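Local coordinates for putative electron transport related protein (Corynebacterium diphtheriae, PDB 4PQ1), which is a DsbF homologue of the thioredoxin superfamily that probably acts as an extracytoplasmic thiol-disulfide oxidoreductase, exchanging electrons with partner proteins through its redox-active disulfide, at residues E30-D35 against D94-N99; E68-L73 against G100-S105; E26-G29 against D35-S38; I82-Y87 against S123-T128; D44-L49 against K152-L157. One frame throughout, in Å; residues are numbered along the deposited sequence. Where two conformers were deposited one is given.

Interaction 1: residues E30-D35 against D94-N99; sequences EGLTSD and DFVKDN
L32 and T33, in the turn of the hairpin formed by strands 28-30 and 36-38, lie against V96 on helix 89-98, one of the helices flanking the central sheet of this thioredoxin-like fold. Across the two segments the contact is apolar. The V96 side chain divides its two methyls between two neighbours: CG2 meets L32 CD2 at 3.9 Å, and CG1 faces T33 CG2 at 4.2 Å. The two pairs differ in direction. L32 and V96 run past each other in opposite senses, so their branches lie alongside, whereas T33 and V96 point at each other end on, methyl to methyl. With chi1 of T33 at 54°, CG2 sits beside the backbone N and OG1 takes the position between N and the carbonyl carbon; the methyl therefore serves as the tip that meets the helix. W52 touches both L32 and V96 and completes the apolar cluster on the side of the sheet.

The polar bonds lie around this patch. Within the turn, G31 N donates to D35 O at 3.1 Å. The carbonyl of L32 accepts from Q93 NE2 and that of G31 from K89 NZ, both on helix 89-98, so polar groups fasten the turn beside the methyl contacts. At the far end of the helix segment N99 folds back: its ND2 lies over one face of the F95 ring, offset toward the rim, and donates to F95 O at 3.0 Å, nearly straight at 171° and in the carbonyl plane.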
# COMPACT_ATOMS: atom_id res chain seq x y z
N GLU A 30 1.37 3.48 14.24
CA GLU A 30 1.86 4.85 14.38
C GLU A 30 1.92 5.48 12.99
O GLU A 30 2.44 4.89 12.04
CB GLU A 30 3.25 4.87 15.05
CG GLU A 30 3.84 6.27 15.19
CD GLU A 30 5.33 6.29 15.57
OE1 GLU A 30 5.79 5.33 16.22
OE2 GLU A 30 6.03 7.28 15.23
N GLY A 31 1.39 6.69 12.86
CA GLY A 31 1.45 7.37 11.58
C GLY A 31 2.79 8.03 11.36
O GLY A 31 3.57 8.20 12.29
N LEU A 32 3.07 8.40 10.11
CA LEU A 32 4.31 9.08 9.78
C LEU A 32 4.15 10.58 9.95
O LEU A 32 5.09 11.28 10.31
CB LEU A 32 4.74 8.74 8.35
CG LEU A 32 6.00 9.40 7.80
CD1 LEU A 32 7.23 8.90 8.55
CD2 LEU A 32 6.09 9.10 6.30
N THR A 33 2.94 11.05 9.69
CA THR A 33 2.62 12.47 9.85
C THR A 33 1.36 12.66 10.68
O THR A 33 0.71 13.70 10.60
CB THR A 33 2.45 13.17 8.49
OG1 THR A 33 1.49 12.45 7.70
CG2 THR A 33 3.80 13.23 7.74
N SER A 34 1.02 11.64 11.46
CA SER A 34 -0.14 11.68 12.35
C SER A 34 0.05 10.71 13.51
O SER A 34 0.91 9.83 13.45
CB SER A 34 -1.42 11.35 11.59
OG SER A 34 -2.54 11.35 12.45
N ASP A 35 -0.74 10.87 14.56
CA ASP A 35 -0.67 9.98 15.71
C ASP A 35 -0.87 8.51 15.31
O ASP A 35 0.04 7.69 15.46
CB ASP A 35 -1.70 10.38 16.77
CG ASP A 35 -1.26 11.57 17.60
OD1 ASP A 35 -0.04 11.84 17.66
OD2 ASP A 35 -2.14 12.24 18.20
N ASP A 94 10.18 14.31 5.98
CA ASP A 94 10.69 15.35 5.09
C ASP A 94 10.36 15.02 3.64
O ASP A 94 9.98 15.89 2.87
CB ASP A 94 12.20 15.51 5.26
CG ASP A 94 12.58 16.35 6.49
OD1 ASP A 94 11.76 17.16 6.94
OD2 ASP A 94 13.72 16.19 7.00
N PHE A 95 10.54 13.75 3.28
CA PHE A 95 10.19 13.29 1.94
C PHE A 95 8.73 13.53 1.60
O PHE A 95 8.39 13.82 0.45
CB PHE A 95 10.51 11.80 1.79
CG PHE A 95 10.16 11.24 0.44
CD1 PHE A 95 11.05 11.36 -0.62
CD2 PHE A 95 8.94 10.60 0.23
CE1 PHE A 95 10.74 10.86 -1.86
CE2 PHE A 95 8.62 10.09 -1.03
CZ PHE A 95 9.53 10.22 -2.07
N VAL A 96 7.85 13.40 2.58
CA VAL A 96 6.41 13.49 2.31
C VAL A 96 5.99 14.95 2.07
O VAL A 96 5.18 15.24 1.18
CB VAL A 96 5.58 12.86 3.46
CG1 VAL A 96 4.25 13.56 3.62
CG2 VAL A 96 5.39 11.37 3.22
N LYS A 97 6.56 15.86 2.84
CA LYS A 97 6.26 17.28 2.62
C LYS A 97 6.92 17.78 1.35
O LYS A 97 6.37 18.63 0.66
CB LYS A 97 6.72 18.14 3.79
CG LYS A 97 6.39 19.62 3.59
CD LYS A 97 6.85 20.49 4.75
CE LYS A 97 6.15 21.86 4.71
NZ LYS A 97 4.66 21.73 4.76
N ASP A 98 8.11 17.28 1.06
CA ASP A 98 8.92 17.81 -0.02
C ASP A 98 8.31 17.50 -1.37
O ASP A 98 8.50 18.24 -2.34
CB ASP A 98 10.34 17.25 0.03
CG ASP A 98 11.21 17.96 1.04
OD1 ASP A 98 10.69 18.82 1.79
OD2 ASP A 98 12.42 17.63 1.09
N ASN A 99 7.57 16.40 -1.42
CA ASN A 99 7.04 15.92 -2.68
C ASN A 99 5.54 16.06 -2.74
O ASN A 99 4.92 15.54 -3.66
CB ASN A 99 7.47 14.48 -2.92
CG ASN A 99 8.96 14.39 -3.23
OD1 ASN A 99 9.37 14.58 -4.37
ND2 ASN A 99 9.77 14.13 -2.21

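Interaction 2: residues E68-L73 against G100-S105; sequences EVHEYL and GITYPS
H70 lays its imidazole against the chain at T102 and Y103, starting from CB, which lies 3.9 Å from Y103 CD2. CG is anti to the backbone N (chi1 -180°), which carries the ring out from helix 63-73 and over Y103. From CG onward every ring atom has Y103 CB among its neighbours, because that methylene sits almost centrally above one face, 3.5 Å from the ring centroid and 10° off the normal: a CH-pi contact. On one flank ND1 accepts the backbone N-H of V79, a bond that fixes the ring's rotation and would probably leave the ring proton on NE2. On the other, CD2 approaches T102 OG1 at 3.7 Å, a contact and not a bond; the polar partner of that hydroxyl is Q67 NE2. At the tip, CE1 comes within 3.5 Å of Y103 CB, and NE2 lies slightly farther off at 3.7 Å. The Y103 ring itself turns away, its plane at 51° to the imidazole, with I101 CG2 over one of its faces. The contact thus ties helix 63-73 to the link between helix 89-98 and strand 105-107, part of the beta-alpha-beta crossover that brings strand 105-107 alongside strand 77-83 in this thioredoxin-like fold.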
# COMPACT_ATOMS: atom_id res chain seq x y z
N GLU A 68 -1.07 10.52 -7.68
CA GLU A 68 -2.07 10.66 -8.72
C GLU A 68 -3.28 9.77 -8.44
O GLU A 68 -4.43 10.24 -8.41
CB GLU A 68 -1.44 10.32 -10.07
CG GLU A 68 -2.29 10.61 -11.26
CD GLU A 68 -1.57 10.24 -12.54
OE1 GLU A 68 -0.34 10.46 -12.61
OE2 GLU A 68 -2.24 9.72 -13.46
N VAL A 69 -3.00 8.49 -8.21
CA VAL A 69 -4.00 7.49 -7.83
C VAL A 69 -4.79 7.92 -6.60
O VAL A 69 -6.01 7.80 -6.58
CB VAL A 69 -3.33 6.13 -7.55
CG1 VAL A 69 -4.35 5.12 -7.03
CG2 VAL A 69 -2.67 5.60 -8.80
N HIS A 70 -4.09 8.43 -5.59
CA HIS A 70 -4.76 8.90 -4.38
C HIS A 70 -5.82 9.93 -4.70
O HIS A 70 -6.95 9.88 -4.20
CB HIS A 70 -3.77 9.49 -3.39
CG HIS A 70 -4.40 9.97 -2.13
ND1 HIS A 70 -4.99 9.12 -1.22
CD2 HIS A 70 -4.54 11.22 -1.62
CE1 HIS A 70 -5.47 9.82 -0.21
NE2 HIS A 70 -5.21 11.10 -0.42
N GLU A 71 -5.44 10.88 -5.55
CA GLU A 71 -6.35 11.91 -6.01
C GLU A 71 -7.47 11.34 -6.87
O GLU A 71 -8.60 11.79 -6.78
CB GLU A 71 -5.58 12.97 -6.78
CG GLU A 71 -4.62 13.75 -5.92
CD GLU A 71 -3.78 14.72 -6.72
OE1 GLU A 71 -3.77 14.61 -7.97
OE2 GLU A 71 -3.13 15.60 -6.11
N TYR A 72 -7.14 10.36 -7.71
CA TYR A 72 -8.12 9.76 -8.61
C TYR A 72 -9.21 9.04 -7.81
O TYR A 72 -10.38 9.04 -8.20
CB TYR A 72 -7.43 8.79 -9.58
CG TYR A 72 -8.36 8.03 -10.53
CD1 TYR A 72 -8.97 6.85 -10.13
CD2 TYR A 72 -8.59 8.49 -11.82
CE1 TYR A 72 -9.81 6.14 -11.01
CE2 TYR A 72 -9.43 7.80 -12.70
CZ TYR A 72 -10.03 6.63 -12.29
OH TYR A 72 -10.86 5.95 -13.15
N LEU A 73 -8.83 8.45 -6.69
CA LEU A 73 -9.78 7.73 -5.85
C LEU A 73 -10.73 8.70 -5.16
O LEU A 73 -11.93 8.44 -5.06
CB LEU A 73 -9.05 6.87 -4.81
CG LEU A 73 -8.39 5.59 -5.32
CD1 LEU A 73 -7.26 5.15 -4.39
CD2 LEU A 73 -9.43 4.47 -5.44
N GLY A 100 4.98 16.78 -1.78
CA GLY A 100 3.56 17.05 -1.78
C GLY A 100 2.69 15.80 -1.69
O GLY A 100 1.63 15.73 -2.31
N ILE A 101 3.15 14.81 -0.93
CA ILE A 101 2.40 13.59 -0.68
C ILE A 101 1.34 13.89 0.38
O ILE A 101 1.68 14.25 1.50
CB ILE A 101 3.31 12.45 -0.19
CG1 ILE A 101 4.44 12.17 -1.19
CG2 ILE A 101 2.52 11.21 0.15
CD1 ILE A 101 4.02 12.15 -2.63
N THR A 102 0.07 13.73 0.05
CA THR A 102 -0.97 14.13 0.99
C THR A 102 -1.69 12.96 1.62
O THR A 102 -2.60 13.17 2.43
CB THR A 102 -2.01 15.04 0.32
OG1 THR A 102 -2.72 14.30 -0.67
CG2 THR A 102 -1.33 16.22 -0.34
N TYR A 103 -1.29 11.73 1.28
CA TYR A 103 -1.92 10.56 1.89
C TYR A 103 -1.13 10.02 3.09
O TYR A 103 0.09 10.21 3.18
CB TYR A 103 -2.13 9.47 0.84
CG TYR A 103 -0.90 8.97 0.11
CD1 TYR A 103 -0.09 7.99 0.67
CD2 TYR A 103 -0.58 9.45 -1.15
CE1 TYR A 103 1.02 7.51 -0.01
CE2 TYR A 103 0.53 8.98 -1.83
CZ TYR A 103 1.32 8.01 -1.25
OH TYR A 103 2.42 7.53 -1.92
N PRO A 104 -1.83 9.35 4.03
CA PRO A 104 -1.17 8.94 5.27
C PRO A 104 -0.26 7.74 5.07
O PRO A 104 -0.46 6.97 4.12
CB PRO A 104 -2.34 8.59 6.18
CG PRO A 104 -3.36 8.05 5.25
CD PRO A 104 -3.20 8.80 3.95
N SER A 105 0.73 7.59 5.95
CA SER A 105 1.59 6.42 5.96
C SER A 105 1.65 5.85 7.37
O SER A 105 1.69 6.59 8.34
CB SER A 105 3.01 6.75 5.48
OG SER A 105 3.10 6.77 4.07

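Interaction 3: residues E26-G29 against D35-S38; sequences EIRG and DSVS
The R28 guanidinium, the flat group of this contact, has S36 OG at its edge, near its plane, while S38 CB approaches it obliquely. NE is 4.0 Å from S36 OG, too long for a bond, but only 3.4 Å from S38 CB. The arginine gets there by extending from CG to NE along its neighbour: CG is also 3.4 Å from S38 CB, so the aliphatic part of the chain covers the serine methylene and the charged end passes on beyond it. R28, S36 and S38 share one face of the two-stranded sheet.

Strands 28-30 and 36-38 form an antiparallel beta hairpin, in which R28 and S38 are a non-hydrogen-bonded pair and G29 and V37 the hydrogen-bonded one. G29 N donates to V37 O at 2.9 Å, and V37 N returns a bond to G29 O at 2.8 Å. Both carbonyls also collect alpha hydrogens: R28 CA stands 3.3 Å from V37 O, and S36 CA lies at the same distance from G29 O. The almost fully extended backbone of G29, phi and psi both 177°, presents its N-H and its C=O to the same residue, V37. Past the pair, I27 O receives a longer contact from S38 CA at 3.6 Å. On the other face, V37 turns its side chain to I106 and P104, and I27 is covered by I106, L117 and helix 113-116.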
# COMPACT_ATOMS: atom_id res chain seq x y z
N GLU A 26 -6.20 -6.99 10.52
CA GLU A 26 -6.32 -5.62 10.99
C GLU A 26 -5.01 -4.89 10.81
O GLU A 26 -3.95 -5.34 11.27
CB GLU A 26 -6.73 -5.59 12.46
CG GLU A 26 -7.07 -4.20 12.97
CD GLU A 26 -6.80 -4.03 14.45
OE1 GLU A 26 -5.67 -4.36 14.89
OE2 GLU A 26 -7.71 -3.58 15.18
N ILE A 27 -5.07 -3.76 10.11
CA ILE A 27 -3.90 -2.92 9.94
C ILE A 27 -4.14 -1.60 10.66
O ILE A 27 -5.06 -0.85 10.31
CB ILE A 27 -3.57 -2.65 8.46
CG1 ILE A 27 -3.58 -3.95 7.65
CG2 ILE A 27 -2.21 -1.98 8.34
CD1 ILE A 27 -2.43 -4.86 7.95
N ARG A 28 -3.32 -1.33 11.67
CA ARG A 28 -3.33 -0.09 12.43
C ARG A 28 -1.89 0.17 12.85
O ARG A 28 -1.10 -0.78 12.93
CB ARG A 28 -4.26 -0.20 13.64
CG ARG A 28 -4.81 1.13 14.14
CD ARG A 28 -6.21 0.97 14.78
NE ARG A 28 -6.82 2.26 15.10
CZ ARG A 28 -8.00 2.43 15.68
NH1 ARG A 28 -8.75 1.38 16.01
NH2 ARG A 28 -8.45 3.66 15.92
N GLY A 29 -1.53 1.43 13.11
CA GLY A 29 -0.19 1.75 13.57
C GLY A 29 0.15 3.23 13.76
O GLY A 29 -0.66 4.12 13.50
N ASP A 35 -0.74 10.87 14.56
CA ASP A 35 -0.67 9.98 15.71
C ASP A 35 -0.87 8.51 15.31
O ASP A 35 0.04 7.69 15.46
CB ASP A 35 -1.70 10.38 16.77
CG ASP A 35 -1.26 11.57 17.60
OD1 ASP A 35 -0.04 11.84 17.66
OD2 ASP A 35 -2.14 12.24 18.20
N SER A 36 -2.06 8.19 14.80
CA SER A 36 -2.33 6.83 14.35
C SER A 36 -2.81 6.82 12.91
O SER A 36 -3.24 7.86 12.38
CB SER A 36 -3.37 6.18 15.26
OG SER A 36 -4.11 5.19 14.56
N VAL A 37 -2.71 5.65 12.28
CA VAL A 37 -3.26 5.39 10.95
C VAL A 37 -3.89 4.00 10.97
O VAL A 37 -3.29 3.07 11.50
CB VAL A 37 -2.17 5.45 9.85
CG1 VAL A 37 -2.74 5.02 8.51
CG2 VAL A 37 -1.59 6.85 9.74
N SER A 38 -5.09 3.87 10.42
CA SER A 38 -5.85 2.61 10.54
C SER A 38 -6.73 2.31 9.34
O SER A 38 -7.52 3.16 8.94
CB SER A 38 -6.73 2.66 11.77
OG SER A 38 -7.54 3.82 11.72

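Interaction 4: residues I82-Y87 against S123-T128; sequences INVRDY and SVVPTT
D86 OD2 is gripped twice, by the backbone N of Q54 and by N83 ND2, and so braces the bend from which V84 and R85 meet V125. The N83 bond is 2.8 Å long and lies in the amide plane of N83; it uses the anti lone pair of OD2. Across the contact V84 CG2 touches V125 CG2 at 3.7 Å, the two valines passing in opposite directions. The same V125 methyl lies 3.8 Å from R85 NH1, obliquely to the guanidinium, whose chain, bent at chi3 (-129°), slides past the valine in the opposite direction. S123 O sits at the edge of that group, near its plane, but 4.1 Å from NH1; the bonded partner is the carbonyl of A122, which accepts from NH2. The opposite loop is tied within itself: T127 OG1 donates to V124 O at 2.8 Å, from above the carbonyl plane and not on a lone pair. Between them lies P126, reached through a cis peptide. V125 touches C59, and P126 touches P58 and C59, beside the C56-C59 disulfide. A cis-proline loop set against a CxxC at a helix start is the hallmark of the thioredoxin active site.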
# COMPACT_ATOMS: atom_id res chain seq x y z
N ILE A 82 3.03 2.37 3.65
CA ILE A 82 3.64 1.64 4.75
C ILE A 82 5.14 1.90 4.66
O ILE A 82 5.86 1.28 3.89
CB ILE A 82 3.32 0.13 4.69
CG1 ILE A 82 1.80 -0.07 4.75
CG2 ILE A 82 4.01 -0.64 5.81
CD1 ILE A 82 1.38 -1.51 4.61
N ASN A 83 5.61 2.85 5.46
CA ASN A 83 7.00 3.29 5.43
C ASN A 83 7.88 2.28 6.16
O ASN A 83 7.74 2.10 7.38
CB ASN A 83 7.09 4.70 6.03
CG ASN A 83 8.52 5.23 6.15
OD1 ASN A 83 8.94 5.60 7.24
ND2 ASN A 83 9.25 5.26 5.04
N VAL A 84 8.73 1.57 5.41
CA VAL A 84 9.56 0.54 6.04
C VAL A 84 11.06 0.92 5.95
O VAL A 84 11.46 1.66 5.05
CB VAL A 84 9.32 -0.85 5.40
CG1 VAL A 84 7.81 -1.22 5.44
CG2 VAL A 84 9.85 -0.91 3.97
N ARG A 85 11.85 0.44 6.91
CA ARG A 85 13.31 0.55 6.86
C ARG A 85 13.80 2.00 6.84
O ARG A 85 14.94 2.28 6.51
CB ARG A 85 13.87 -0.18 5.64
CG ARG A 85 14.29 -1.60 5.92
CD ARG A 85 14.36 -2.45 4.64
NE ARG A 85 13.59 -3.66 4.86
CZ ARG A 85 13.07 -4.43 3.91
NH1 ARG A 85 13.23 -4.15 2.63
NH2 ARG A 85 12.37 -5.49 4.28
N ASP A 86 12.91 2.90 7.22
CA ASP A 86 13.29 4.27 7.50
C ASP A 86 13.39 4.42 9.01
O ASP A 86 12.42 4.76 9.69
CB ASP A 86 12.30 5.26 6.89
CG ASP A 86 12.79 5.83 5.58
OD1 ASP A 86 13.99 6.16 5.51
OD2 ASP A 86 11.98 5.97 4.64
N TYR A 87 14.57 4.11 9.53
CA TYR A 87 14.80 4.08 10.97
C TYR A 87 14.93 5.48 11.55
O TYR A 87 14.79 5.68 12.75
CB TYR A 87 16.04 3.25 11.29
CG TYR A 87 15.92 1.86 10.75
CD1 TYR A 87 14.91 1.00 11.18
CD2 TYR A 87 16.80 1.40 9.77
CE1 TYR A 87 14.79 -0.29 10.65
CE2 TYR A 87 16.68 0.11 9.25
CZ TYR A 87 15.68 -0.72 9.70
OH TYR A 87 15.57 -2.00 9.18
N SER A 123 10.93 -8.56 1.84
CA SER A 123 12.10 -8.21 1.04
C SER A 123 11.77 -7.25 -0.10
O SER A 123 12.66 -6.59 -0.62
CB SER A 123 12.71 -9.48 0.47
OG SER A 123 11.72 -10.16 -0.29
N VAL A 124 10.51 -7.19 -0.52
CA VAL A 124 10.17 -6.48 -1.75
C VAL A 124 9.63 -5.09 -1.47
O VAL A 124 8.53 -4.93 -0.95
CB VAL A 124 9.14 -7.28 -2.58
CG1 VAL A 124 8.81 -6.56 -3.90
CG2 VAL A 124 9.65 -8.71 -2.84
N VAL A 125 10.42 -4.08 -1.82
CA VAL A 125 10.01 -2.68 -1.70
C VAL A 125 10.45 -1.97 -2.97
O VAL A 125 11.61 -2.03 -3.33
CB VAL A 125 10.64 -1.99 -0.46
CG1 VAL A 125 10.20 -0.53 -0.39
CG2 VAL A 125 10.24 -2.69 0.80
N PRO A 126 9.50 -1.29 -3.65
CA PRO A 126 8.12 -1.14 -3.20
C PRO A 126 7.24 -2.37 -3.50
O PRO A 126 7.61 -3.21 -4.31
CB PRO A 126 7.65 0.08 -3.99
CG PRO A 126 8.38 -0.04 -5.28
CD PRO A 126 9.72 -0.64 -4.95
N THR A 127 6.13 -2.46 -2.77
CA THR A 127 5.05 -3.41 -3.04
C THR A 127 3.77 -2.61 -2.99
O THR A 127 3.61 -1.73 -2.13
CB THR A 127 4.98 -4.57 -2.01
OG1 THR A 127 6.09 -5.46 -2.21
CG2 THR A 127 3.62 -5.39 -2.12
N THR A 128 2.86 -2.89 -3.92
CA THR A 128 1.58 -2.22 -3.91
C THR A 128 0.44 -3.23 -3.88
O THR A 128 0.38 -4.14 -4.70
CB THR A 128 1.39 -1.30 -5.11
OG1 THR A 128 2.39 -0.27 -5.07
CG2 THR A 128 0.02 -0.66 -5.07

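Interaction 5: residues D44-L49 against K152-L157; sequences DKIVVL and KVIDSL
An inner strand of the thioredoxin-like sheet, 46-52, receives the C-terminal helix 147-156 on one side, and I46, V48, I154 and L157 make the contact. I154 stands between the two strand residues: its CD1 lies 3.7 Å from I46 CG2 and 4.0 Å from V48 CG2, so a single methyl meets branches from two positions that face the same side of the strand. The approaches differ, I46 and I154 meeting at a slant while V48 and I154 cross at about a right angle. The bent chain of I154, with chi2 at -59°, brings CD1 nearer to the strand than its first bond would suggest.

I46 uses its other branch toward the chain end. With chi2 at 176° that branch is straight, and CD1 reaches L157 CD1 at 4.3 Å, a looser contact at the exposed border of the patch. V47, between the two contact residues of the strand, points away from the helix and packs on H135.

In this fold helices cover both faces of the sheet, and here helix 63-73 shares a face with helix 147-156: L73 touches I46, V48 and I154, closing the apolar core from the flank. A hydrogen bond between Y72 OH and D155 OD1 joins the two helices beside it. The end of the C-terminal helix is held by its own backbone and by a serine: L157 N donates to I154 O at 2.9 Å, and S156 OG donates to V153 O at 2.7 Å, in the carbonyl plane and on a lone pair.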
# COMPACT_ATOMS: atom_id res chain seq x y z
N ASP A 44 -15.36 -0.03 3.87
CA ASP A 44 -16.22 0.06 2.69
C ASP A 44 -15.67 1.03 1.64
O ASP A 44 -16.36 1.40 0.69
CB ASP A 44 -17.64 0.46 3.11
CG ASP A 44 -18.28 -0.56 4.04
OD1 ASP A 44 -18.32 -1.76 3.64
OD2 ASP A 44 -18.68 -0.19 5.16
N LYS A 45 -14.41 1.41 1.81
CA LYS A 45 -13.73 2.24 0.82
C LYS A 45 -12.55 1.48 0.19
O LYS A 45 -11.95 0.60 0.82
CB LYS A 45 -13.24 3.53 1.47
CG LYS A 45 -14.32 4.40 2.10
CD LYS A 45 -15.05 5.21 1.05
CE LYS A 45 -15.82 6.36 1.68
NZ LYS A 45 -16.83 6.93 0.74
N ILE A 46 -12.25 1.80 -1.05
CA ILE A 46 -11.09 1.22 -1.73
C ILE A 46 -9.80 1.71 -1.05
O ILE A 46 -9.70 2.87 -0.64
CB ILE A 46 -11.08 1.59 -3.22
CG1 ILE A 46 -12.28 0.98 -3.93
CG2 ILE A 46 -9.79 1.12 -3.88
CD1 ILE A 46 -12.36 1.40 -5.38
N VAL A 47 -8.83 0.81 -0.90
CA VAL A 47 -7.59 1.16 -0.23
C VAL A 47 -6.39 0.61 -0.98
O VAL A 47 -6.27 -0.61 -1.22
CB VAL A 47 -7.57 0.63 1.22
CG1 VAL A 47 -6.20 0.88 1.82
CG2 VAL A 47 -8.65 1.31 2.06
N VAL A 48 -5.49 1.52 -1.37
CA VAL A 48 -4.25 1.11 -2.03
C VAL A 48 -3.09 1.20 -1.06
O VAL A 48 -2.67 2.30 -0.67
CB VAL A 48 -3.96 1.97 -3.28
CG1 VAL A 48 -2.68 1.51 -3.95
CG2 VAL A 48 -5.12 1.90 -4.25
N LEU A 49 -2.58 0.03 -0.66
CA LEU A 49 -1.42 -0.07 0.25
C LEU A 49 -0.12 -0.08 -0.52
O LEU A 49 0.03 -0.82 -1.51
CB LEU A 49 -1.48 -1.35 1.09
CG LEU A 49 -2.70 -1.63 1.95
CD1 LEU A 49 -2.64 -3.07 2.39
CD2 LEU A 49 -2.68 -0.68 3.14
N LYS A 152 -6.33 0.85 -13.62
CA LYS A 152 -6.97 -0.24 -14.33
C LYS A 152 -7.61 -1.21 -13.37
O LYS A 152 -8.75 -1.64 -13.59
CB LYS A 152 -5.97 -0.96 -15.22
CG LYS A 152 -5.66 -0.19 -16.49
CD LYS A 152 -4.86 -1.02 -17.47
CE LYS A 152 -4.78 -0.31 -18.82
NZ LYS A 152 -3.97 -1.07 -19.81
N VAL A 153 -6.90 -1.55 -12.30
CA VAL A 153 -7.47 -2.39 -11.27
C VAL A 153 -8.59 -1.63 -10.58
O VAL A 153 -9.68 -2.18 -10.37
CB VAL A 153 -6.45 -2.80 -10.20
CG1 VAL A 153 -7.14 -3.71 -9.17
CG2 VAL A 153 -5.25 -3.49 -10.85
N ILE A 154 -8.32 -0.38 -10.23
CA ILE A 154 -9.30 0.45 -9.52
C ILE A 154 -10.64 0.40 -10.24
O ILE A 154 -11.65 0.05 -9.65
CB ILE A 154 -8.84 1.93 -9.40
CG1 ILE A 154 -7.66 2.06 -8.43
CG2 ILE A 154 -9.99 2.81 -8.90
CD1 ILE A 154 -7.97 1.56 -7.04
N ASP A 155 -10.62 0.71 -11.54
CA ASP A 155 -11.83 0.72 -12.35
C ASP A 155 -12.61 -0.60 -12.34
O ASP A 155 -13.84 -0.61 -12.33
CB ASP A 155 -11.47 1.11 -13.78
CG ASP A 155 -11.15 2.58 -13.92
OD1 ASP A 155 -11.53 3.35 -13.00
OD2 ASP A 155 -10.54 2.97 -14.93
N SER A 156 -11.90 -1.72 -12.32
CA SER A 156 -12.54 -3.03 -12.32
C SER A 156 -13.31 -3.30 -11.03
O SER A 156 -14.13 -4.21 -10.97
CB SER A 156 -11.51 -4.13 -12.55
OG SER A 156 -10.80 -4.46 -11.37
N LEU A 157 -13.05 -2.51 -9.99
CA LEU A 157 -13.72 -2.70 -8.70
C LEU A 157 -15.01 -1.91 -8.62
O LEU A 157 -15.83 -1.95 -9.54
CB LEU A 157 -12.79 -2.30 -7.56
CG LEU A 157 -11.48 -3.06 -7.41
CD1 LEU A 157 -10.64 -2.41 -6.32
CD2 LEU A 157 -11.72 -4.53 -7.08

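Interactions 1 and 5 are buried and apolar, built from methyl contacts between a helix and the hairpin turn or the sheet; their centres lie about 23 Å apart. Interaction 2 sits between them and touches both: L73 joins the I46-I154 cluster of interaction 5, while S105 O takes the N-H of L32 in interaction 1. Its chemistry is mixed, an imidazole face with polar neighbours. Interaction 3 is partly buried and relies on backbone bonds within the hairpin whose turn supplies interaction 1; the two share D35. Interaction 4, with an exposed rim, adjoins the disulfide, and T128 links it to V48 and L49 of interaction 5 through neighbouring strands.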